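Local coordinates for protein prolyl-tRNA synthetase (Naegleria fowleri, PDB 6UYH) that probably catalyses the ATP-dependent attachment of proline to its cognate tRNA, as a class II aminoacyl-tRNA synthetase, at residues 20-25 against 225-230; 33-38 against 278-283; 380-385 against 395-400. All blocks are in the same frame, centred on the assembly; numbering follows the deposited sequence.

In the fold
Contacts 1 and 2 adjoin in the catalytic part of the chain, their centres about 12 Å apart, and join neighbouring elements: helix 22-32 meets the end of strand 219-227 in the first, and the turn from that helix into strand 36-38 meets helix 274-283 in the second. They touch, for example, where Phe22 CZ lies 3.7 Å from Met281 CG. Contact 2 is wholly buried and purely apolar; contact 1, only partly buried, mixes methyl groups with an amide. Contact 3 lies apart in the anticodon-binding region, its centre about 29 Å from that of contact 1, and joins an edge strand to a helix where a charged pair, Glu380 and Lys400, lies on the outer side of a small apolar patch.

Contact 1 of 3, residues 20-25 against 225-230; sequences ENFSEW and TFIATN
Phe22, in the first turn of helix 22-32, faces the chain just beyond the end of strand 219-227, and the backbones come nearest between Phe22 and Thr229, whose CA atoms are 7.5 Å apart. The Phe22 ring is the whole contribution of 20-25 to the contact, and three residues of the other segment gather round it. Thr229 CB lies over one face, offset toward the rim, and the methyl makes an off-centre CH-pi contact, with CG2 4.0 Å from the centroid of the Phe22 ring and 3.6 Å from Phe22 CD1. A first torsion that sets CG2 anti to the backbone N (OG1 chi1 -66°) brings this methyl onto the ring. Threonine suits a partly exposed place, having an apolar branch for the ring and a polar one besides. Ile227 comes in obliquely, CG2 touching Phe22 CZ at 3.7 Å. Asn230 crosses the phenylalanine at about a right angle, its ND2 3.6 Å from Phe22 CD2 and the amide plane turned 64° from the ring. That nitrogen spends its hydrogens on Tyr513 and Asp464, so the amide passes the ring while bonded to others. Behind Phe22 the helix start is fixed by Asn21, the N-cap residue: Glu24 N gives a fairly straight bond of 3.1 Å to Asn21 OD1, reaching it from above the carbonyl plane. This short polar side chain satisfies an amide that the first turn leaves without a backbone acceptor. The arrangement docks the N-terminal helix on the class II catalytic core. Met281 of helix 274-283 touches both Phe22 and Ile227, so helix 22-32, strand 219-227 and helix 274-283 converge here, while Ala228 and Phe226 reach helix 391-415.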
loop_
_atom_site.group_PDB
_atom_site.type_symbol
_atom_site.label_atom_id
_atom_site.label_comp_id
_atom_site.label_asym_id
_atom_site.label_seq_id
_atom_site.Cartn_x
_atom_site.Cartn_y
_atom_site.Cartn_z
ATOM N N GLU A 20 -33.134 -0.464 15.838
ATOM C CA GLU A 20 -34.052 -1.576 15.593
ATOM C C GLU A 20 -33.321 -2.898 15.377
ATOM O O GLU A 20 -33.708 -3.933 15.928
ATOM C CB GLU A 20 -34.930 -1.287 14.361
ATOM C CG GLU A 20 -36.118 -0.392 14.623
ATOM C CD GLU A 20 -36.830 0.026 13.340
ATOM O OE1 GLU A 20 -36.297 -0.229 12.235
ATOM O OE2 GLU A 20 -37.914 0.628 13.443
ATOM N N ASN A 21 -32.307 -2.887 14.521
ATOM C CA ASN A 21 -31.580 -4.104 14.167
ATOM C C ASN A 21 -30.190 -3.634 13.757
ATOM O O ASN A 21 -29.996 -3.178 12.626
ATOM C CB ASN A 21 -32.278 -4.868 13.047
ATOM C CG ASN A 21 -31.598 -6.192 12.722
ATOM O OD1 ASN A 21 -30.383 -6.326 12.831
ATOM N ND2 ASN A 21 -32.389 -7.176 12.319
ATOM N N PHE A 22 -29.244 -3.719 14.692
ATOM C CA PHE A 22 -27.951 -3.084 14.486
ATOM C C PHE A 22 -27.200 -3.723 13.330
ATOM O O PHE A 22 -26.526 -3.026 12.561
ATOM C CB PHE A 22 -27.128 -3.149 15.782
ATOM C CG PHE A 22 -25.872 -2.315 15.755
ATOM C CD1 PHE A 22 -25.906 -0.991 15.344
ATOM C CD2 PHE A 22 -24.660 -2.848 16.168
ATOM C CE1 PHE A 22 -24.744 -0.222 15.312
ATOM C CE2 PHE A 22 -23.495 -2.083 16.151
ATOM C CZ PHE A 22 -23.541 -0.764 15.724
ATOM N N SER A 23 -27.298 -5.044 13.179
ATOM C CA SER A 23 -26.509 -5.683 12.128
ATOM C C SER A 23 -27.092 -5.399 10.748
ATOM O O SER A 23 -26.341 -5.212 9.781
ATOM C CB SER A 23 -26.405 -7.190 12.396
ATOM O OG SER A 23 -27.684 -7.785 12.448
ATOM N N GLU A 24 -28.417 -5.315 10.638
ATOM C CA GLU A 24 -29.022 -4.985 9.353
ATOM C C GLU A 24 -28.795 -3.516 9.006
ATOM O O GLU A 24 -28.488 -3.191 7.853
ATOM C CB GLU A 24 -30.511 -5.335 9.371
ATOM C CG GLU A 24 -31.271 -4.925 8.108
ATOM C CD GLU A 24 -30.770 -5.594 6.831
ATOM O OE1 GLU A 24 -30.078 -6.635 6.911
ATOM O OE2 GLU A 24 -31.083 -5.070 5.736
ATOM N N TRP A 25 -28.922 -2.624 9.996
ATOM C CA TRP A 25 -28.566 -1.217 9.802
ATOM C C TRP A 25 -27.144 -1.075 9.272
ATOM O O TRP A 25 -26.888 -0.339 8.310
ATOM C CB TRP A 25 -28.712 -0.440 11.121
ATOM C CG TRP A 25 -28.138 0.955 11.041
ATOM C CD1 TRP A 25 -28.786 2.086 10.610
ATOM C CD2 TRP A 25 -26.804 1.362 11.374
ATOM N NE1 TRP A 25 -27.938 3.168 10.667
ATOM C CE2 TRP A 25 -26.716 2.752 11.128
ATOM C CE3 TRP A 25 -25.677 0.690 11.878
ATOM C CZ2 TRP A 25 -25.546 3.478 11.344
ATOM C CZ3 TRP A 25 -24.506 1.416 12.094
ATOM C CH2 TRP A 25 -24.452 2.799 11.829
ATOM N N THR A 225 -12.148 1.006 22.455
ATOM C CA THR A 225 -13.220 1.847 21.937
ATOM C C THR A 225 -14.549 1.206 22.300
ATOM O O THR A 225 -14.604 0.055 22.748
ATOM C CB THR A 225 -13.122 2.040 20.417
ATOM O OG1 THR A 225 -13.265 0.778 19.763
ATOM C CG2 THR A 225 -11.767 2.663 20.014
ATOM N N PHE A 226 -15.631 1.962 22.120
ATOM C CA PHE A 226 -16.921 1.556 22.667
ATOM C C PHE A 226 -18.042 1.799 21.669
ATOM O O PHE A 226 -18.167 2.900 21.124
ATOM C CB PHE A 226 -17.219 2.314 23.961
ATOM C CG PHE A 226 -18.536 1.959 24.588
ATOM C CD1 PHE A 226 -18.765 0.680 25.094
ATOM C CD2 PHE A 226 -19.540 2.912 24.708
ATOM C CE1 PHE A 226 -19.987 0.359 25.703
ATOM C CE2 PHE A 226 -20.761 2.592 25.329
ATOM C CZ PHE A 226 -20.970 1.310 25.820
ATOM N N ILE A 227 -18.874 0.779 21.463
ATOM C CA ILE A 227 -20.030 0.873 20.574
ATOM C C ILE A 227 -21.267 1.021 21.458
ATOM O O ILE A 227 -21.749 0.048 22.035
ATOM C CB ILE A 227 -20.135 -0.340 19.646
ATOM C CG1 ILE A 227 -18.782 -0.608 18.962
ATOM C CG2 ILE A 227 -21.259 -0.119 18.597
ATOM C CD1 ILE A 227 -18.170 0.590 18.215
ATOM N N ALA A 228 -21.811 2.241 21.527
ATOM C CA ALA A 228 -22.916 2.520 22.446
ATOM C C ALA A 228 -24.195 1.772 22.080
ATOM O O ALA A 228 -24.980 1.431 22.973
ATOM C CB ALA A 228 -23.192 4.024 22.493
ATOM N N THR A 229 -24.447 1.533 20.786
ATOM C CA THR A 229 -25.739 0.970 20.388
ATOM C C THR A 229 -25.984 -0.387 21.042
ATOM O O THR A 229 -27.062 -0.636 21.590
ATOM C CB THR A 229 -25.835 0.856 18.863
ATOM O OG1 THR A 229 -25.836 2.169 18.294
ATOM C CG2 THR A 229 -27.154 0.162 18.466
ATOM N N ASN A 230 -24.992 -1.279 21.013
ATOM C CA ASN A 230 -25.157 -2.577 21.657
ATOM C C ASN A 230 -24.240 -2.762 22.859
ATOM O O ASN A 230 -24.129 -3.880 23.373
ATOM C CB ASN A 230 -24.971 -3.719 20.650
ATOM C CG ASN A 230 -23.633 -3.687 19.946
ATOM O OD1 ASN A 230 -22.801 -2.816 20.193
ATOM N ND2 ASN A 230 -23.416 -4.655 19.054
#

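Contact 2 of 3, residues 33-38 against 278-283; sequences SEFLDY and VMIMVH
Ser33 OG, beside Phe35, is gripped from several directions: it bonds to Val29 O in the preceding turn, weakly to Ile30 O, and receives a weak bond from Phe35 N, 3.4 Å from Ser33 OG. The site is a Schellman motif closing helix 22-32, in which Glu34 takes up a positive phi of 63° and the chain turns away into strand 36-38. A serine suits this helix end because its short hydroxyl can reach back to carbonyl groups of the last turn and still meet the amide of the departing chain. The turn delivers the ring of Phe35 toward helix 274-283 of the class II catalytic core, although the nearest CA atoms, those of Phe35 and Ile280, stay 10.2 Å apart. Long side chains bridge that distance. Ile280 extends its CG1 branch, with CD1 anti (chi2 172°), past the ring in the opposite direction to Phe35, and reaches the ring with CD1 at the end of that branch. The Met279 side chain runs at about a right angle to that of Phe35, is bent at chi3 (72°), and offers only the terminal methyl. Unbranched and flexible, methionine can fit its methyl to a ring set at this distance. Val54 of helix 49-67 touches both Phe35 and Met279, adding helix 49-67 to this buried apolar cluster, and Ile280 leans also on Tyr26 of helix 22-32. Both partners approach the Phe35 ring obliquely: Ile280 CD1 lies 3.8 Å from Phe35 CD1, and Met279 CE is 4.1 Å from Phe35 CE1.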
loop_
_atom_site.group_PDB
_atom_site.type_symbol
_atom_site.label_atom_id
_atom_site.label_comp_id
_atom_site.label_asym_id
_atom_site.label_seq_id
_atom_site.Cartn_x
_atom_site.Cartn_y
_atom_site.Cartn_z
ATOM N N SER A 33 -23.907 3.498 1.215
ATOM C CA SER A 33 -22.984 4.619 1.161
ATOM C C SER A 33 -21.881 4.431 0.136
ATOM O O SER A 33 -21.050 5.333 -0.008
ATOM C CB SER A 33 -22.333 4.831 2.516
ATOM O OG SER A 33 -21.492 3.728 2.845
ATOM N N GLU A 34 -21.847 3.282 -0.554
ATOM C CA GLU A 34 -20.764 2.913 -1.477
ATOM C C GLU A 34 -19.421 2.764 -0.760
ATOM O O GLU A 34 -18.357 2.975 -1.344
ATOM C CB GLU A 34 -20.662 3.904 -2.652
ATOM C CG GLU A 34 -21.960 3.992 -3.457
ATOM C CD GLU A 34 -21.862 4.859 -4.699
ATOM O OE1 GLU A 34 -20.752 5.317 -5.046
ATOM O OE2 GLU A 34 -22.910 5.073 -5.338
ATOM N N PHE A 35 -19.442 2.365 0.514
ATOM C CA PHE A 35 -18.185 2.080 1.197
ATOM C C PHE A 35 -17.684 0.676 0.881
ATOM O O PHE A 35 -16.491 0.476 0.610
ATOM C CB PHE A 35 -18.351 2.250 2.715
ATOM C CG PHE A 35 -17.666 3.474 3.270
ATOM C CD1 PHE A 35 -16.802 3.368 4.364
ATOM C CD2 PHE A 35 -17.879 4.724 2.692
ATOM C CE1 PHE A 35 -16.160 4.489 4.865
ATOM C CE2 PHE A 35 -17.244 5.852 3.184
ATOM C CZ PHE A 35 -16.383 5.733 4.283
ATOM N N LEU A 36 -18.580 -0.302 0.885
ATOM C CA LEU A 36 -18.178 -1.698 0.924
ATOM C C LEU A 36 -19.124 -2.524 0.069
ATOM O O LEU A 36 -20.302 -2.190 -0.081
ATOM C CB LEU A 36 -18.166 -2.209 2.375
ATOM C CG LEU A 36 -17.770 -3.658 2.669
ATOM C CD1 LEU A 36 -17.090 -3.747 4.042
ATOM C CD2 LEU A 36 -18.996 -4.565 2.640
ATOM N N ASP A 37 -18.603 -3.603 -0.502
ATOM C CA ASP A 37 -19.472 -4.621 -1.068
ATOM C C ASP A 37 -19.081 -5.991 -0.540
ATOM O O ASP A 37 -17.939 -6.218 -0.135
ATOM C CB ASP A 37 -19.453 -4.635 -2.586
ATOM C CG ASP A 37 -20.847 -4.636 -3.169
ATOM O OD1 ASP A 37 -21.777 -5.119 -2.474
ATOM O OD2 ASP A 37 -21.021 -4.148 -4.298
ATOM N N TYR A 38 -20.065 -6.887 -0.509
ATOM C CA TYR A 38 -19.836 -8.278 -0.155
ATOM C C TYR A 38 -19.207 -9.046 -1.319
ATOM O O TYR A 38 -19.226 -8.610 -2.472
ATOM C CB TYR A 38 -21.154 -8.923 0.268
ATOM C CG TYR A 38 -21.711 -8.269 1.505
ATOM C CD1 TYR A 38 -21.108 -8.468 2.733
ATOM C CD2 TYR A 38 -22.814 -7.421 1.442
ATOM C CE1 TYR A 38 -21.601 -7.874 3.878
ATOM C CE2 TYR A 38 -23.313 -6.814 2.586
ATOM C CZ TYR A 38 -22.695 -7.042 3.798
ATOM O OH TYR A 38 -23.171 -6.462 4.954
ATOM N N VAL A 278 -15.184 0.744 13.507
ATOM C CA VAL A 278 -15.460 1.506 14.721
ATOM C C VAL A 278 -16.020 2.872 14.362
ATOM O O VAL A 278 -17.040 3.312 14.908
ATOM C CB VAL A 278 -14.186 1.629 15.576
ATOM C CG1 VAL A 278 -14.463 2.517 16.794
ATOM C CG2 VAL A 278 -13.736 0.248 16.041
ATOM N N MET A 279 -15.366 3.549 13.417
ATOM C CA MET A 279 -15.801 4.868 12.970
ATOM C C MET A 279 -17.266 4.853 12.554
ATOM O O MET A 279 -18.057 5.715 12.959
ATOM C CB MET A 279 -14.915 5.323 11.799
ATOM C CG MET A 279 -15.240 6.726 11.274
ATOM S SD MET A 279 -14.406 7.010 9.684
ATOM C CE MET A 279 -15.352 5.966 8.570
ATOM N N ILE A 280 -17.649 3.854 11.757
ATOM C CA ILE A 280 -19.012 3.778 11.245
ATOM C C ILE A 280 -20.000 3.425 12.357
ATOM O O ILE A 280 -21.067 4.038 12.475
ATOM C CB ILE A 280 -19.078 2.768 10.090
ATOM C CG1 ILE A 280 -18.195 3.253 8.932
ATOM C CG2 ILE A 280 -20.531 2.535 9.674
ATOM C CD1 ILE A 280 -18.039 2.222 7.819
ATOM N N MET A 281 -19.673 2.422 13.184
ATOM C CA MET A 281 -20.590 2.037 14.251
ATOM C C MET A 281 -20.789 3.157 15.262
ATOM O O MET A 281 -21.881 3.281 15.837
ATOM C CB MET A 281 -20.096 0.777 14.972
ATOM C CG MET A 281 -20.227 -0.488 14.134
ATOM S SD MET A 281 -19.583 -1.927 15.042
ATOM C CE MET A 281 -19.941 -3.219 13.850
ATOM N N VAL A 282 -19.752 3.963 15.513
ATOM C CA VAL A 282 -19.882 5.052 16.478
ATOM C C VAL A 282 -20.712 6.193 15.890
ATOM O O VAL A 282 -21.662 6.675 16.521
ATOM C CB VAL A 282 -18.492 5.535 16.944
ATOM C CG1 VAL A 282 -18.625 6.808 17.777
ATOM C CG2 VAL A 282 -17.784 4.446 17.761
ATOM N N HIS A 283 -20.395 6.623 14.663
ATOM C CA HIS A 283 -20.933 7.881 14.138
ATOM C C HIS A 283 -22.108 7.740 13.176
ATOM O O HIS A 283 -22.836 8.720 12.981
ATOM C CB HIS A 283 -19.847 8.674 13.400
ATOM C CG HIS A 283 -18.702 9.086 14.263
ATOM N ND1 HIS A 283 -18.863 9.797 15.430
ATOM C CD2 HIS A 283 -17.369 8.928 14.096
ATOM C CE1 HIS A 283 -17.676 10.032 15.963
ATOM N NE2 HIS A 283 -16.753 9.514 15.172
#

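Contact 3 of 3, residues 380-385 against 395-400; sequences EKWTMP and KAVLDK. With EDO (1,2-ethanediol), chain B; EDO (1,2-ethanediol), chain Q.
The close-packed part of this contact centres on Val397, whose two methyls take different partners from strand 381-385. Val397 CG1 meets the edge of the Trp382 indole in its plane, 3.8 Å from Trp382 CZ2, while Val397 CG2 is touched by the methyl of Met384, at 4.2 Å from Met384 CE. A branched residue suits the helix here because it presents both methyls at once. With CG between the backbone N and the carbonyl carbon (chi1 74°), the indole of Trp382 is swung so that its benzo edge, CZ2 and CH2, meets Val397 CG1. Trp382 and Met384, two apart on the extended strand, fall on the same side of the sheet. This is the edge strand of the five-stranded mixed sheet in the anticodon-binding region, with helix 391-415 packed on it; Leu357 of strand 357-361, one strand further in than 370-375, also touches Trp382 and Val397. The outer side is far looser and polar. Glu380 OE1 and Lys400 NZ stand 5.7 Å apart, too far for direct contact, and a 1,2-ethanediol, probably from the crystallisation liquor, bridges them: its O2 gives a bond of 3.0 Å to Glu380 OE1 and takes one of 3.2 Å from Lys400 NZ. The carbons of this diol lie over the indole face, with C2 3.4 Å above the plane of Trp382.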
loop_
_atom_site.group_PDB
_atom_site.type_symbol
_atom_site.label_atom_id
_atom_site.label_comp_id
_atom_site.label_asym_id
_atom_site.label_seq_id
_atom_site.Cartn_x
_atom_site.Cartn_y
_atom_site.Cartn_z
ATOM N N GLU A 380 -28.073 20.610 11.780
ATOM C CA GLU A 380 -28.366 22.027 11.942
ATOM C C GLU A 380 -28.105 22.788 10.648
ATOM O O GLU A 380 -27.125 22.530 9.944
ATOM C CB GLU A 380 -27.526 22.619 13.073
ATOM C CG GLU A 380 -27.867 24.060 13.378
ATOM C CD GLU A 380 -26.826 24.745 14.238
ATOM O OE1 GLU A 380 -25.806 24.105 14.572
ATOM O OE2 GLU A 380 -27.028 25.933 14.575
ATOM N N LYS A 381 -28.998 23.731 10.342
ATOM C CA LYS A 381 -28.870 24.643 9.213
ATOM C C LYS A 381 -28.686 26.065 9.726
ATOM O O LYS A 381 -29.345 26.472 10.685
ATOM C CB LYS A 381 -30.111 24.595 8.314
ATOM C CG LYS A 381 -30.479 23.220 7.795
ATOM C CD LYS A 381 -31.496 23.334 6.664
ATOM C CE LYS A 381 -31.957 21.965 6.182
ATOM N NZ LYS A 381 -32.463 21.993 4.774
ATOM N N TRP A 382 -27.798 26.823 9.082
ATOM C CA TRP A 382 -27.567 28.213 9.460
ATOM C C TRP A 382 -27.009 28.962 8.259
ATOM O O TRP A 382 -26.450 28.363 7.338
ATOM C CB TRP A 382 -26.628 28.320 10.673
ATOM C CG TRP A 382 -25.165 28.047 10.407
ATOM C CD1 TRP A 382 -24.160 28.973 10.348
ATOM C CD2 TRP A 382 -24.540 26.768 10.198
ATOM N NE1 TRP A 382 -22.958 28.355 10.102
ATOM C CE2 TRP A 382 -23.162 27.004 10.003
ATOM C CE3 TRP A 382 -25.012 25.452 10.143
ATOM C CZ2 TRP A 382 -22.253 25.973 9.765
ATOM C CZ3 TRP A 382 -24.107 24.430 9.901
ATOM C CH2 TRP A 382 -22.743 24.697 9.715
ATOM N N THR A 383 -27.179 30.283 8.266
ATOM C CA THR A 383 -26.661 31.100 7.180
ATOM C C THR A 383 -25.316 31.713 7.552
ATOM O O THR A 383 -25.054 32.029 8.715
ATOM C CB THR A 383 -27.643 32.209 6.797
ATOM O OG1 THR A 383 -27.817 33.102 7.903
ATOM C CG2 THR A 383 -28.989 31.617 6.405
ATOM N N MET A 384 -24.458 31.865 6.544
ATOM C CA MET A 384 -23.177 32.540 6.664
ATOM C C MET A 384 -23.133 33.710 5.691
ATOM O O MET A 384 -23.365 33.516 4.489
ATOM C CB MET A 384 -22.006 31.579 6.374
ATOM C CG MET A 384 -20.649 32.262 6.240
ATOM S SD MET A 384 -19.296 31.107 5.903
ATOM C CE MET A 384 -19.267 30.164 7.426
ATOM N N PRO A 385 -22.854 34.925 6.155
ATOM C CA PRO A 385 -22.657 36.035 5.213
ATOM C C PRO A 385 -21.447 35.766 4.334
ATOM O O PRO A 385 -20.427 35.247 4.795
ATOM C CB PRO A 385 -22.434 37.248 6.124
ATOM C CG PRO A 385 -22.921 36.831 7.477
ATOM C CD PRO A 385 -22.692 35.348 7.554
ATOM N N LYS A 395 -12.986 25.770 7.045
ATOM C CA LYS A 395 -12.189 24.835 7.839
ATOM C C LYS A 395 -12.573 24.900 9.315
ATOM O O LYS A 395 -12.618 23.870 10.004
ATOM C CB LYS A 395 -10.700 25.127 7.666
ATOM C CG LYS A 395 -10.150 24.750 6.303
ATOM C CD LYS A 395 -8.719 25.230 6.113
ATOM C CE LYS A 395 -8.221 24.901 4.714
ATOM N NZ LYS A 395 -6.860 25.445 4.447
ATOM N N ALA A 396 -12.841 26.106 9.816
ATOM C CA ALA A 396 -13.268 26.259 11.201
ATOM C C ALA A 396 -14.600 25.558 11.444
ATOM O O ALA A 396 -14.826 24.995 12.521
ATOM C CB ALA A 396 -13.362 27.749 11.553
ATOM N N VAL A 397 -15.499 25.600 10.456
ATOM C CA VAL A 397 -16.753 24.860 10.557
ATOM C C VAL A 397 -16.482 23.361 10.599
ATOM O O VAL A 397 -17.098 22.622 11.375
ATOM C CB VAL A 397 -17.683 25.236 9.390
ATOM C CG1 VAL A 397 -18.898 24.334 9.365
ATOM C CG2 VAL A 397 -18.098 26.703 9.499
ATOM N N LEU A 398 -15.543 22.892 9.778
ATOM C CA LEU A 398 -15.230 21.469 9.749
ATOM C C LEU A 398 -14.580 21.008 11.042
ATOM O O LEU A 398 -14.832 19.887 11.493
ATOM C CB LEU A 398 -14.325 21.167 8.553
ATOM C CG LEU A 398 -14.964 21.363 7.178
ATOM C CD1 LEU A 398 -13.923 21.214 6.085
ATOM C CD2 LEU A 398 -16.097 20.371 6.966
ATOM N N ASP A 399 -13.751 21.854 11.655
ATOM C CA ASP A 399 -13.163 21.500 12.945
ATOM C C ASP A 399 -14.224 21.466 14.036
ATOM O O ASP A 399 -14.169 20.620 14.943
ATOM C CB ASP A 399 -12.049 22.481 13.300
ATOM C CG ASP A 399 -10.844 22.336 12.388
ATOM O OD1 ASP A 399 -10.591 21.209 11.918
ATOM O OD2 ASP A 399 -10.151 23.345 12.141
ATOM N N LYS A 400 -15.199 22.376 13.967
ATOM C CA LYS A 400 -16.300 22.361 14.925
ATOM C C LYS A 400 -17.097 21.065 14.818
ATOM O O LYS A 400 -17.487 20.482 15.835
ATOM C CB LYS A 400 -17.202 23.579 14.697
ATOM C CG LYS A 400 -18.160 23.894 15.824
ATOM C CD LYS A 400 -19.065 25.081 15.478
ATOM C CE LYS A 400 -19.485 25.836 16.738
ATOM N NZ LYS A 400 -20.963 26.052 16.843
HETATM C C1 EDO B . -22.248 26.862 13.283
HETATM O O1 EDO B . -22.495 27.725 14.399
HETATM C C2 EDO B . -23.205 25.676 13.337
HETATM O O2 EDO B . -22.971 24.971 14.560
HETATM C C1 EDO Q . -10.557 19.600 8.783
HETATM O O1 EDO Q . -9.676 19.770 9.899
HETATM C C2 EDO Q . -10.724 20.947 8.089
HETATM O O2 EDO Q . -9.439 21.540 7.886
#